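Local coordinates for putative uncharacterized protein (Chaetomium thermophilum, PDB 5IJP) that binds inositol hexakisphosphate through its SPX domain and probably serves as an inositol polyphosphate sensor in eukaryotic phosphate homeostasis, at residues A[27-32]-A[150-155]; A[48-51]-A[57-60]; A[89-94]-A[185-190]; A[125-130]-A[176-181]. One frame throughout, in Å; residues are numbered along the deposited sequence.

Contact 1: A[27-32]-A[150-155]; sequences ADLKRA and KMTGWR. With IHP (inositol hexakisphosphate), chain C.
L29 and K30, at the end of helix 22-30, meet M151 and T152, near the C-terminal part of helix 110-151, and the contact extends from an apolar part to a bound inositol hexakisphosphate. The apolar part is made by L29. Its CB faces the sulfur of M151, with 4.2 Å from L29 CB to M151 SD, while its CD2 branch touches the methyl of T152 at 4.0 Å from CD2 to CG2, the two side chains crossing at about a right angle. L29 also packs on K147, H148 and F58, which makes it the buried member of the group.

Polar and ligand contacts involve K30 and M151. K30 starts out pointing away from helix 110-151, but a bend at chi2 (-86°) followed by an extended end carries its amine back to the ligand, where NZ donates a hydrogen bond of 3.2 Å to O36. This is one side of the basic inositol phosphate pocket of the SPX domain, to which Y22, K26 and K147 also contribute bonds. The chain of M151, extended beyond CG, brings its methyl up to the end of K30, 3.8 Å from CE to NZ, the two chains crossing at an oblique angle, and against a second phosphate, 3.4 Å from CE to O31.

Within its own segment, T152 OG1 accepts from W154 N at 3.1 Å in an ST turn and bonds to H148 O.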
loop_
_atom_site.group_PDB
_atom_site.type_symbol
_atom_site.label_atom_id
_atom_site.label_comp_id
_atom_site.label_asym_id
_atom_site.label_seq_id
_atom_site.Cartn_x
_atom_site.Cartn_y
_atom_site.Cartn_z
ATOM N N ALA A 27 5.837 -20.214 -2.340
ATOM C CA ALA A 27 5.755 -21.627 -1.967
ATOM C C ALA A 27 4.607 -22.327 -2.701
ATOM O O ALA A 27 4.721 -23.513 -3.018
ATOM C CB ALA A 27 5.570 -21.757 -0.463
ATOM N N ASP A 28 3.513 -21.586 -2.978
ATOM C CA ASP A 28 2.325 -22.064 -3.691
ATOM C C ASP A 28 2.642 -22.377 -5.161
ATOM O O ASP A 28 2.032 -23.281 -5.736
ATOM C CB ASP A 28 1.191 -21.030 -3.591
ATOM C CG ASP A 28 -0.168 -21.573 -3.980
ATOM O OD1 ASP A 28 -0.816 -22.215 -3.126
ATOM O OD2 ASP A 28 -0.589 -21.346 -5.134
ATOM N N LEU A 29 3.602 -21.635 -5.755
ATOM C CA LEU A 29 4.055 -21.802 -7.140
ATOM C C LEU A 29 4.844 -23.100 -7.329
ATOM O O LEU A 29 4.865 -23.650 -8.431
ATOM C CB LEU A 29 4.914 -20.602 -7.580
ATOM C CG LEU A 29 4.199 -19.259 -7.744
ATOM C CD1 LEU A 29 5.194 -18.119 -7.799
ATOM C CD2 LEU A 29 3.326 -19.249 -8.979
ATOM N N LYS A 30 5.499 -23.572 -6.253
ATOM C CA LYS A 30 6.293 -24.802 -6.235
ATOM C C LYS A 30 5.396 -26.034 -6.037
ATOM O O LYS A 30 5.826 -27.154 -6.324
ATOM C CB LYS A 30 7.366 -24.738 -5.124
ATOM C CG LYS A 30 8.310 -23.533 -5.193
ATOM C CD LYS A 30 9.513 -23.767 -6.104
ATOM C CE LYS A 30 10.395 -22.546 -6.185
ATOM N NZ LYS A 30 11.547 -22.761 -7.097
ATOM N N ARG A 31 4.153 -25.823 -5.551
ATOM C CA ARG A 31 3.175 -26.879 -5.277
ATOM C C ARG A 31 2.289 -27.220 -6.491
ATOM O O ARG A 31 1.060 -27.108 -6.425
ATOM C CB ARG A 31 2.335 -26.538 -4.030
ATOM C CG ARG A 31 3.080 -26.722 -2.712
ATOM C CD ARG A 31 2.231 -26.338 -1.513
ATOM N NE ARG A 31 2.151 -24.887 -1.332
ATOM C CZ ARG A 31 1.553 -24.288 -0.307
ATOM N NH1 ARG A 31 0.975 -25.007 0.649
ATOM N NH2 ARG A 31 1.531 -22.964 -0.226
ATOM N N ALA A 32 2.923 -27.657 -7.597
ATOM C CA ALA A 32 2.230 -28.068 -8.823
ATOM C C ALA A 32 1.715 -29.503 -8.657
ATOM O O ALA A 32 2.400 -30.329 -8.048
ATOM C CB ALA A 32 3.172 -27.974 -10.011
ATOM N N LYS A 150 6.924 -16.566 -15.257
ATOM C CA LYS A 150 8.249 -17.112 -15.564
ATOM C C LYS A 150 8.413 -18.578 -15.148
ATOM O O LYS A 150 9.051 -19.337 -15.876
ATOM C CB LYS A 150 9.355 -16.246 -14.939
ATOM C CG LYS A 150 9.696 -14.997 -15.752
ATOM C CD LYS A 150 10.653 -14.054 -15.012
ATOM C CE LYS A 150 12.119 -14.402 -15.166
ATOM N NZ LYS A 150 12.634 -14.078 -16.522
ATOM N N MET A 151 7.857 -18.970 -13.983
ATOM C CA MET A 151 7.960 -20.335 -13.452
ATOM C C MET A 151 6.987 -21.323 -14.097
ATOM O O MET A 151 7.409 -22.394 -14.535
ATOM C CB MET A 151 7.770 -20.352 -11.924
ATOM C CG MET A 151 8.982 -19.907 -11.146
ATOM S SD MET A 151 8.695 -20.079 -9.368
ATOM C CE MET A 151 10.272 -19.583 -8.745
ATOM N N THR A 152 5.687 -20.975 -14.124
ATOM C CA THR A 152 4.613 -21.833 -14.632
ATOM C C THR A 152 4.470 -21.820 -16.156
ATOM O O THR A 152 4.259 -22.874 -16.758
ATOM C CB THR A 152 3.270 -21.494 -13.946
ATOM O OG1 THR A 152 2.732 -20.291 -14.500
ATOM C CG2 THR A 152 3.387 -21.369 -12.427
ATOM N N GLY A 153 4.548 -20.631 -16.747
ATOM C CA GLY A 153 4.360 -20.423 -18.178
ATOM C C GLY A 153 3.029 -19.756 -18.459
ATOM O O GLY A 153 2.860 -19.110 -19.498
ATOM N N TRP A 154 2.076 -19.911 -17.517
ATOM C CA TRP A 154 0.734 -19.330 -17.555
ATOM C C TRP A 154 0.867 -17.844 -17.212
ATOM O O TRP A 154 1.513 -17.503 -16.218
ATOM C CB TRP A 154 -0.184 -20.027 -16.528
ATOM C CG TRP A 154 -0.428 -21.493 -16.763
ATOM C CD1 TRP A 154 0.503 -22.491 -16.775
ATOM C CD2 TRP A 154 -1.704 -22.137 -16.880
ATOM N NE1 TRP A 154 -0.107 -23.707 -16.969
ATOM C CE2 TRP A 154 -1.465 -23.521 -17.027
ATOM C CE3 TRP A 154 -3.031 -21.674 -16.906
ATOM C CZ2 TRP A 154 -2.500 -24.447 -17.195
ATOM C CZ3 TRP A 154 -4.056 -22.592 -17.076
ATOM C CH2 TRP A 154 -3.788 -23.961 -17.213
ATOM N N ARG A 155 0.287 -16.963 -18.042
ATOM C CA ARG A 155 0.374 -15.517 -17.828
ATOM C C ARG A 155 -0.812 -14.948 -17.051
ATOM O O ARG A 155 -1.964 -15.193 -17.414
ATOM C CB ARG A 155 0.590 -14.772 -19.154
ATOM C CG ARG A 155 2.062 -14.586 -19.497
ATOM C CD ARG A 155 2.285 -14.443 -20.989
ATOM N NE ARG A 155 2.430 -15.743 -21.645
ATOM C CZ ARG A 155 3.594 -16.337 -21.891
ATOM N NH1 ARG A 155 4.734 -15.751 -21.542
ATOM N NH2 ARG A 155 3.629 -17.519 -22.490
HETATM C C1 IHP C . 14.415 -16.558 -6.139
HETATM C C2 IHP C . 15.132 -15.220 -6.022
HETATM C C3 IHP C . 14.909 -14.570 -4.663
HETATM C C4 IHP C . 15.263 -15.518 -3.524
HETATM C C5 IHP C . 14.539 -16.851 -3.644
HETATM C C6 IHP C . 14.791 -17.496 -5.000
HETATM O O11 IHP C . 14.818 -17.172 -7.381
HETATM P P1 IHP C . 13.937 -17.946 -8.507
HETATM O O21 IHP C . 14.727 -18.096 -9.765
HETATM O O31 IHP C . 13.551 -19.290 -7.885
HETATM O O41 IHP C . 12.661 -17.120 -8.704
HETATM O O12 IHP C . 14.612 -14.338 -7.039
HETATM P P2 IHP C . 15.462 -13.619 -8.237
HETATM O O22 IHP C . 15.376 -14.566 -9.436
HETATM O O32 IHP C . 16.873 -13.344 -7.819
HETATM O O42 IHP C . 14.692 -12.342 -8.588
HETATM O O13 IHP C . 13.523 -14.183 -4.546
HETATM P P3 IHP C . 12.848 -12.719 -4.511
HETATM O O23 IHP C . 12.373 -12.418 -3.134
HETATM O O33 IHP C . 13.890 -11.714 -5.013
HETATM O O43 IHP C . 11.715 -12.765 -5.532
HETATM O O14 IHP C . 14.877 -14.898 -2.279
HETATM P P4 IHP C . 15.867 -14.045 -1.264
HETATM O O24 IHP C . 15.012 -12.899 -0.717
HETATM O O34 IHP C . 16.391 -14.937 -0.189
HETATM O O44 IHP C . 16.983 -13.430 -2.120
HETATM O O15 IHP C . 15.054 -17.733 -2.624
HETATM P P5 IHP C . 14.386 -18.374 -1.320
HETATM O O25 IHP C . 12.878 -18.475 -1.586
HETATM O O35 IHP C . 14.603 -17.361 -0.191
HETATM O O45 IHP C . 15.007 -19.700 -1.029
HETATM O O16 IHP C . 13.958 -18.671 -5.100
HETATM P P6 IHP C . 14.137 -20.201 -4.669
HETATM O O26 IHP C . 15.491 -20.317 -3.953
HETATM O O36 IHP C . 14.041 -21.087 -5.868
HETATM O O46 IHP C . 13.035 -20.478 -3.644
#

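Contact 2: A[48-51]-A[57-60]; sequences REWT and RFVS
The benzene-ring end of W50 meets both R57 and F58 near the start of helix 52-97, and the two partners differ in character. The close-packed part is apolar. F58 CB lies at the edge of the indole, near the ring plane, 3.9 Å from W50 CZ2, and the two side chains cross at about a right angle. With CG of W50 anti to the backbone N (chi1 -163°), the indole extends from the loop to the side chains of R57 and F58. The phenyl ring of F58 then leads away from W50 to pack with L25, L29 and H148, so one residue joins the loop to the helices beside it.

The R57 side is more polar and less enclosed. Its guanidinium comes up obliquely to the indole, the two planes 77° apart, with NH2 3.7 Å from W50 CH2 and 4.0 Å from W50 CZ3. A bend at chi3 (65°) turns the group into this position, and salt bridges to D28 and D54 hold it there; R31 O also lies close to NH2. On the pyrrole side of the indole, NE1 is hydrogen-bonded to E55, while T51, the N-cap of the helix, also bonds through OG1 to D54.

The steep angle between the planes rules out a flat guanidinium-indole stack; the orientation of R57 is consistent with being set largely by D28 and D54, with the tryptophan's six-membered ring as an apolar neighbour.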
loop_
_atom_site.group_PDB
_atom_site.type_symbol
_atom_site.label_atom_id
_atom_site.label_comp_id
_atom_site.label_asym_id
_atom_site.label_seq_id
_atom_site.Cartn_x
_atom_site.Cartn_y
_atom_site.Cartn_z
ATOM N N ARG A 48 6.573 -31.625 -11.261
ATOM C CA ARG A 48 5.193 -31.665 -11.756
ATOM C C ARG A 48 4.814 -30.390 -12.520
ATOM O O ARG A 48 5.338 -29.312 -12.226
ATOM C CB ARG A 48 4.200 -31.944 -10.614
ATOM C CG ARG A 48 4.226 -33.387 -10.122
ATOM C CD ARG A 48 3.100 -33.675 -9.148
ATOM N NE ARG A 48 3.116 -35.067 -8.693
ATOM C CZ ARG A 48 2.423 -36.054 -9.255
ATOM N NH1 ARG A 48 1.644 -35.816 -10.303
ATOM N NH2 ARG A 48 2.504 -37.286 -8.772
ATOM N N GLU A 49 3.917 -30.529 -13.515
ATOM C CA GLU A 49 3.443 -29.439 -14.372
ATOM C C GLU A 49 2.329 -28.623 -13.706
ATOM O O GLU A 49 1.618 -29.139 -12.841
ATOM C CB GLU A 49 2.958 -30.006 -15.714
ATOM C CG GLU A 49 3.253 -29.115 -16.905
ATOM C CD GLU A 49 2.971 -29.769 -18.241
ATOM O OE1 GLU A 49 1.784 -29.828 -18.636
ATOM O OE2 GLU A 49 3.935 -30.234 -18.891
ATOM N N TRP A 50 2.180 -27.348 -14.117
ATOM C CA TRP A 50 1.157 -26.435 -13.604
ATOM C C TRP A 50 -0.161 -26.677 -14.344
ATOM O O TRP A 50 -0.174 -26.726 -15.578
ATOM C CB TRP A 50 1.617 -24.979 -13.757
ATOM C CG TRP A 50 0.848 -23.999 -12.922
ATOM C CD1 TRP A 50 -0.087 -23.108 -13.357
ATOM C CD2 TRP A 50 0.982 -23.784 -11.510
ATOM N NE1 TRP A 50 -0.549 -22.353 -12.304
ATOM C CE2 TRP A 50 0.095 -22.742 -11.159
ATOM C CE3 TRP A 50 1.784 -24.357 -10.507
ATOM C CZ2 TRP A 50 -0.030 -22.276 -9.844
ATOM C CZ3 TRP A 50 1.655 -23.898 -9.204
ATOM C CH2 TRP A 50 0.757 -22.871 -8.883
ATOM N N THR A 51 -1.260 -26.851 -13.587
ATOM C CA THR A 51 -2.596 -27.128 -14.134
ATOM C C THR A 51 -3.587 -25.976 -13.935
ATOM O O THR A 51 -3.241 -24.951 -13.342
ATOM C CB THR A 51 -3.162 -28.437 -13.546
ATOM O OG1 THR A 51 -3.217 -28.344 -12.124
ATOM C CG2 THR A 51 -2.381 -29.662 -13.969
ATOM N N ARG A 57 -6.302 -22.057 -7.636
ATOM C CA ARG A 57 -5.859 -22.012 -6.242
ATOM C C ARG A 57 -4.967 -20.785 -6.004
ATOM O O ARG A 57 -5.132 -20.108 -4.986
ATOM C CB ARG A 57 -5.115 -23.315 -5.882
ATOM C CG ARG A 57 -4.705 -23.434 -4.413
ATOM C CD ARG A 57 -3.768 -24.603 -4.150
ATOM N NE ARG A 57 -2.469 -24.443 -4.811
ATOM C CZ ARG A 57 -2.022 -25.225 -5.789
ATOM N NH1 ARG A 57 -2.755 -26.244 -6.222
ATOM N NH2 ARG A 57 -0.834 -25.002 -6.332
ATOM N N PHE A 58 -4.034 -20.502 -6.940
ATOM C CA PHE A 58 -3.109 -19.369 -6.854
ATOM C C PHE A 58 -3.820 -18.021 -6.981
ATOM O O PHE A 58 -3.530 -17.124 -6.191
ATOM C CB PHE A 58 -1.959 -19.497 -7.872
ATOM C CG PHE A 58 -0.885 -18.438 -7.752
ATOM C CD1 PHE A 58 0.058 -18.492 -6.731
ATOM C CD2 PHE A 58 -0.803 -17.399 -8.671
ATOM C CE1 PHE A 58 1.049 -17.512 -6.620
ATOM C CE2 PHE A 58 0.193 -16.423 -8.562
ATOM C CZ PHE A 58 1.113 -16.488 -7.539
ATOM N N VAL A 59 -4.746 -17.885 -7.959
ATOM C CA VAL A 59 -5.523 -16.658 -8.201
ATOM C C VAL A 59 -6.363 -16.304 -6.966
ATOM O O VAL A 59 -6.346 -15.148 -6.541
ATOM C CB VAL A 59 -6.358 -16.719 -9.515
ATOM C CG1 VAL A 59 -7.258 -15.494 -9.674
ATOM C CG2 VAL A 59 -5.451 -16.862 -10.731
ATOM N N SER A 60 -7.041 -17.308 -6.366
ATOM C CA SER A 60 -7.853 -17.153 -5.154
ATOM C C SER A 60 -6.999 -16.689 -3.967
ATOM O O SER A 60 -7.435 -15.821 -3.210
ATOM C CB SER A 60 -8.569 -18.457 -4.815
ATOM O OG SER A 60 -9.489 -18.811 -5.834
#

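Contact 3: A[89-94]-A[185-190]; sequences REVQDV and YDLVRT
V91 carries CG1 anti to its own backbone nitrogen (chi1 173°) and CG2 beside that nitrogen, a conformation that presents both methyls to helix 171-190. On the opposing helix V188 is rotated differently (chi1 -69°): its CG1 lies anti to the carbonyl carbon and meets the fork of V91, 4.1 Å from V91 CG1 and 4.1 Å from V91 CG2. One methyl is thus set against two, and the valine side chains cross at about a right angle.

L187, the preceding residue, makes the remaining touch. Its CD2 branch approaches V91 CG1 to 3.9 Å, so that V91 CG1 lies against both L187 and V188 whereas V91 CG2 meets V188 alone of the two. The interface consists entirely of methyl contacts and is small, burying 98 Å² in all. V91 and V188 are buried, while L187 forms the exposed margin.

The backbones come nearest at V91 and V188, whose CA atoms are 7.8 Å apart. The contact joins the far part of the long helix 52-97 to the last turns of helix 171-190. Helix 110-151 lies beside both: L116 packs on V91, and Y185, pointing away from helix 52-97, rests on S121 and I124.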
loop_
_atom_site.group_PDB
_atom_site.type_symbol
_atom_site.label_atom_id
_atom_site.label_comp_id
_atom_site.label_asym_id
_atom_site.label_seq_id
_atom_site.Cartn_x
_atom_site.Cartn_y
_atom_site.Cartn_z
ATOM N N ARG A 89 -9.480 22.847 10.120
ATOM C CA ARG A 89 -10.400 23.696 10.880
ATOM C C ARG A 89 -9.620 24.433 11.979
ATOM O O ARG A 89 -9.817 25.635 12.157
ATOM C CB ARG A 89 -11.542 22.851 11.481
ATOM C CG ARG A 89 -12.610 23.662 12.214
ATOM C CD ARG A 89 -13.620 22.771 12.910
ATOM N NE ARG A 89 -14.294 23.466 14.009
ATOM C CZ ARG A 89 -15.422 24.161 13.889
ATOM N NH1 ARG A 89 -16.020 24.270 12.708
ATOM N NH2 ARG A 89 -15.957 24.757 14.946
ATOM N N GLU A 90 -8.714 23.714 12.679
ATOM C CA GLU A 90 -7.857 24.236 13.750
ATOM C C GLU A 90 -6.927 25.346 13.256
ATOM O O GLU A 90 -6.704 26.310 13.986
ATOM C CB GLU A 90 -7.041 23.108 14.401
ATOM C CG GLU A 90 -7.834 22.240 15.364
ATOM C CD GLU A 90 -7.044 21.113 16.003
ATOM O OE1 GLU A 90 -6.525 20.247 15.262
ATOM O OE2 GLU A 90 -6.971 21.079 17.253
ATOM N N VAL A 91 -6.391 25.212 12.024
ATOM C CA VAL A 91 -5.508 26.206 11.401
ATOM C C VAL A 91 -6.349 27.419 10.960
ATOM O O VAL A 91 -5.927 28.558 11.172
ATOM C CB VAL A 91 -4.651 25.601 10.245
ATOM C CG1 VAL A 91 -3.864 26.675 9.493
ATOM C CG2 VAL A 91 -3.702 24.527 10.767
ATOM N N GLN A 92 -7.548 27.162 10.385
ATOM C CA GLN A 92 -8.492 28.179 9.912
ATOM C C GLN A 92 -8.921 29.162 11.005
ATOM O O GLN A 92 -8.880 30.370 10.770
ATOM C CB GLN A 92 -9.710 27.532 9.234
ATOM C CG GLN A 92 -9.494 27.259 7.745
ATOM C CD GLN A 92 -10.463 26.260 7.149
ATOM O OE1 GLN A 92 -11.604 26.091 7.600
ATOM N NE2 GLN A 92 -10.033 25.594 6.087
ATOM N N ASP A 93 -9.297 28.654 12.200
ATOM C CA ASP A 93 -9.693 29.510 13.321
ATOM C C ASP A 93 -8.485 30.138 14.036
ATOM O O ASP A 93 -8.649 31.156 14.709
ATOM C CB ASP A 93 -10.651 28.804 14.306
ATOM C CG ASP A 93 -10.220 27.442 14.816
ATOM O OD1 ASP A 93 -9.119 27.344 15.398
ATOM O OD2 ASP A 93 -11.031 26.495 14.725
ATOM N N VAL A 94 -7.276 29.552 13.872
ATOM C CA VAL A 94 -6.037 30.080 14.452
ATOM C C VAL A 94 -5.550 31.264 13.620
ATOM O O VAL A 94 -5.179 32.293 14.185
ATOM C CB VAL A 94 -4.940 29.004 14.603
ATOM N N TYR A 185 0.893 23.123 6.303
ATOM C CA TYR A 185 2.182 23.024 6.992
ATOM C C TYR A 185 3.096 24.206 6.657
ATOM O O TYR A 185 3.814 24.682 7.538
ATOM C CB TYR A 185 2.865 21.680 6.683
ATOM C CG TYR A 185 4.169 21.459 7.423
ATOM C CD1 TYR A 185 4.178 21.105 8.770
ATOM C CD2 TYR A 185 5.392 21.575 6.770
ATOM C CE1 TYR A 185 5.375 20.904 9.456
ATOM C CE2 TYR A 185 6.596 21.371 7.445
ATOM C CZ TYR A 185 6.581 21.032 8.788
ATOM O OH TYR A 185 7.764 20.827 9.457
ATOM N N ASP A 186 3.069 24.675 5.393
ATOM C CA ASP A 186 3.866 25.817 4.934
ATOM C C ASP A 186 3.337 27.132 5.511
ATOM O O ASP A 186 4.116 28.064 5.714
ATOM C CB ASP A 186 3.905 25.881 3.395
ATOM C CG ASP A 186 4.610 24.722 2.707
ATOM O OD1 ASP A 186 5.507 24.109 3.332
ATOM O OD2 ASP A 186 4.289 24.449 1.530
ATOM N N LEU A 187 2.018 27.197 5.784
ATOM C CA LEU A 187 1.338 28.363 6.351
ATOM C C LEU A 187 1.684 28.559 7.835
ATOM O O LEU A 187 1.913 29.696 8.253
ATOM C CB LEU A 187 -0.186 28.240 6.151
ATOM C CG LEU A 187 -1.028 29.495 6.417
ATOM C CD1 LEU A 187 -1.085 30.398 5.189
ATOM C CD2 LEU A 187 -2.436 29.119 6.831
ATOM N N VAL A 188 1.719 27.463 8.624
ATOM C CA VAL A 188 2.031 27.506 10.061
ATOM C C VAL A 188 3.536 27.704 10.323
ATOM O O VAL A 188 3.893 28.351 11.311
ATOM C CB VAL A 188 1.452 26.318 10.882
ATOM C CG1 VAL A 188 -0.070 26.389 10.965
ATOM C CG2 VAL A 188 1.911 24.963 10.343
ATOM N N ARG A 189 4.405 27.154 9.448
ATOM C CA ARG A 189 5.864 27.263 9.559
ATOM C C ARG A 189 6.357 28.689 9.289
ATOM O O ARG A 189 7.274 29.151 9.970
ATOM C CB ARG A 189 6.563 26.264 8.625
ATOM N N THR A 190 5.746 29.379 8.303
ATOM C CA THR A 190 6.092 30.752 7.926
ATOM C C THR A 190 5.632 31.771 8.973
ATOM O O THR A 190 6.360 32.726 9.251
ATOM C CB THR A 190 5.553 31.078 6.531
#

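Contact 4: A[125-130]-A[176-181]; sequences ADVHDL and ASVVRL
V127 and V178 face each other tip to tip and share the same side-chain conformation, each with CG1 anti to its backbone N (chi1 165° and 174°) and CG2 beside it. Both methyls of each residue are therefore directed across the interface. Like branches are paired: CG1 of V127 stands 4.0 Å from CG1 of V178, and CG2 of V127 stands 4.1 Å from CG2 of V178. A diagonal approach of 4.2 Å, V127 CG1 to V178 CG2, closes the group.

These valines join helix 110-151 to helix 171-190 within the elongated helical bundle of the SPX domain, where helix 52-97 lies against both through I80 on V127 and I84 on S177.

One turn after V178, L181 comes in by a different route. Its CG is also anti to the backbone N (chi1 177°), but the leucine slides past V127 in the opposite direction, and its CD2 touches V127 CG2 at 3.9 Å. That branch of V127 thus touches both a valine and a leucine methyl. L181 is buried, packing further on L120, I123 and I124 of helix 110-151. At the flanks, charged residues reach helix 52-97 instead: D126 forms a salt bridge with R83, and R180 one with E88.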
loop_
_atom_site.group_PDB
_atom_site.type_symbol
_atom_site.label_atom_id
_atom_site.label_comp_id
_atom_site.label_asym_id
_atom_site.label_seq_id
_atom_site.Cartn_x
_atom_site.Cartn_y
_atom_site.Cartn_z
ATOM N N ALA A 125 4.245 12.505 7.918
ATOM C CA ALA A 125 5.014 11.289 8.199
ATOM C C ALA A 125 4.125 10.052 8.031
ATOM O O ALA A 125 4.587 9.043 7.497
ATOM C CB ALA A 125 5.587 11.344 9.605
ATOM N N ASP A 126 2.840 10.153 8.447
ATOM C CA ASP A 126 1.842 9.089 8.315
ATOM C C ASP A 126 1.462 8.863 6.846
ATOM O O ASP A 126 1.169 7.728 6.467
ATOM C CB ASP A 126 0.601 9.382 9.179
ATOM C CG ASP A 126 0.739 9.016 10.650
ATOM O OD1 ASP A 126 1.877 9.053 11.174
ATOM O OD2 ASP A 126 -0.296 8.720 11.285
ATOM N N VAL A 127 1.494 9.938 6.019
ATOM C CA VAL A 127 1.225 9.888 4.575
ATOM C C VAL A 127 2.378 9.119 3.909
ATOM O O VAL A 127 2.121 8.201 3.133
ATOM C CB VAL A 127 1.001 11.306 3.958
ATOM C CG1 VAL A 127 1.083 11.285 2.431
ATOM C CG2 VAL A 127 -0.330 11.898 4.402
ATOM N N HIS A 128 3.637 9.474 4.259
ATOM C CA HIS A 128 4.863 8.845 3.759
ATOM C C HIS A 128 4.948 7.367 4.157
ATOM O O HIS A 128 5.345 6.547 3.328
ATOM C CB HIS A 128 6.108 9.625 4.227
ATOM C CG HIS A 128 7.410 8.985 3.850
ATOM N ND1 HIS A 128 8.274 8.491 4.812
ATOM C CD2 HIS A 128 7.944 8.757 2.627
ATOM C CE1 HIS A 128 9.305 7.994 4.148
ATOM N NE2 HIS A 128 9.150 8.129 2.831
ATOM N N ASP A 129 4.561 7.032 5.408
ATOM C CA ASP A 129 4.551 5.656 5.915
ATOM C C ASP A 129 3.502 4.808 5.191
ATOM O O ASP A 129 3.739 3.624 4.954
ATOM C CB ASP A 129 4.344 5.618 7.439
ATOM C CG ASP A 129 5.544 6.071 8.253
ATOM O OD1 ASP A 129 6.686 5.702 7.891
ATOM O OD2 ASP A 129 5.340 6.753 9.280
ATOM N N LEU A 130 2.358 5.425 4.819
ATOM C CA LEU A 130 1.292 4.771 4.058
ATOM C C LEU A 130 1.740 4.620 2.600
ATOM O O LEU A 130 1.485 3.580 1.995
ATOM C CB LEU A 130 -0.033 5.558 4.158
ATOM C CG LEU A 130 -1.237 5.035 3.351
ATOM C CD1 LEU A 130 -1.743 3.699 3.881
ATOM C CD2 LEU A 130 -2.358 6.036 3.350
ATOM N N ALA A 176 -6.253 15.172 -2.845
ATOM C CA ALA A 176 -6.574 16.588 -2.653
ATOM C C ALA A 176 -6.318 17.010 -1.201
ATOM O O ALA A 176 -5.873 18.134 -0.965
ATOM C CB ALA A 176 -8.025 16.851 -3.027
ATOM N N SER A 177 -6.583 16.096 -0.238
ATOM C CA SER A 177 -6.368 16.307 1.197
ATOM C C SER A 177 -4.871 16.417 1.516
ATOM O O SER A 177 -4.491 17.243 2.348
ATOM C CB SER A 177 -7.003 15.180 2.008
ATOM O OG SER A 177 -8.399 15.088 1.774
ATOM N N VAL A 178 -4.030 15.596 0.841
ATOM C CA VAL A 178 -2.565 15.578 0.979
ATOM C C VAL A 178 -1.981 16.897 0.427
ATOM O O VAL A 178 -1.050 17.447 1.020
ATOM C CB VAL A 178 -1.934 14.303 0.336
ATOM C CG1 VAL A 178 -0.406 14.352 0.346
ATOM C CG2 VAL A 178 -2.421 13.037 1.035
ATOM N N VAL A 179 -2.564 17.413 -0.683
ATOM C CA VAL A 179 -2.188 18.681 -1.326
ATOM C C VAL A 179 -2.454 19.848 -0.352
ATOM O O VAL A 179 -1.580 20.702 -0.172
ATOM C CB VAL A 179 -2.883 18.860 -2.712
ATOM C CG1 VAL A 179 -2.801 20.299 -3.221
ATOM C CG2 VAL A 179 -2.300 17.900 -3.745
ATOM N N ARG A 180 -3.637 19.848 0.304
ATOM C CA ARG A 180 -4.030 20.856 1.296
ATOM C C ARG A 180 -3.121 20.791 2.526
ATOM O O ARG A 180 -2.719 21.837 3.034
ATOM C CB ARG A 180 -5.501 20.690 1.715
ATOM C CG ARG A 180 -6.512 21.073 0.637
ATOM C CD ARG A 180 -7.922 21.206 1.191
ATOM N NE ARG A 180 -8.462 19.933 1.673
ATOM C CZ ARG A 180 -9.177 19.089 0.936
ATOM N NH1 ARG A 180 -9.448 19.368 -0.333
ATOM N NH2 ARG A 180 -9.626 17.957 1.461
ATOM N N LEU A 181 -2.778 19.561 2.976
ATOM C CA LEU A 181 -1.902 19.272 4.120
ATOM C C LEU A 181 -0.515 19.915 3.952
ATOM O O LEU A 181 0.027 20.452 4.922
ATOM C CB LEU A 181 -1.791 17.742 4.317
ATOM C CG LEU A 181 -0.864 17.201 5.413
ATOM C CD1 LEU A 181 -1.460 17.399 6.797
ATOM C CD2 LEU A 181 -0.581 15.729 5.191
#

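How the contacts relate
Contacts 1 and 2 lie at the ligand end of the elongated helical bundle, contact 3 toward the opposite end and contact 4 nearer the middle. The first two, with centres about 6 Å apart, are joined by a salt bridge from D28 to R57. Contacts 3 and 4, with centres about 16 Å apart, share helix 171-190. Helix 52-97 serves contacts 2 and 3 (centres about 55 Å apart), helix 110-151 contacts 1 and 4 (centres about 38 Å apart). Along the chain, contact 2 falls between the segments of contact 1 and contact 4 between those of contact 3, while contact 1 interlaces with both 3 and 4. The inositol hexakisphosphate site thus sits at one end of an apolar-packed scaffold.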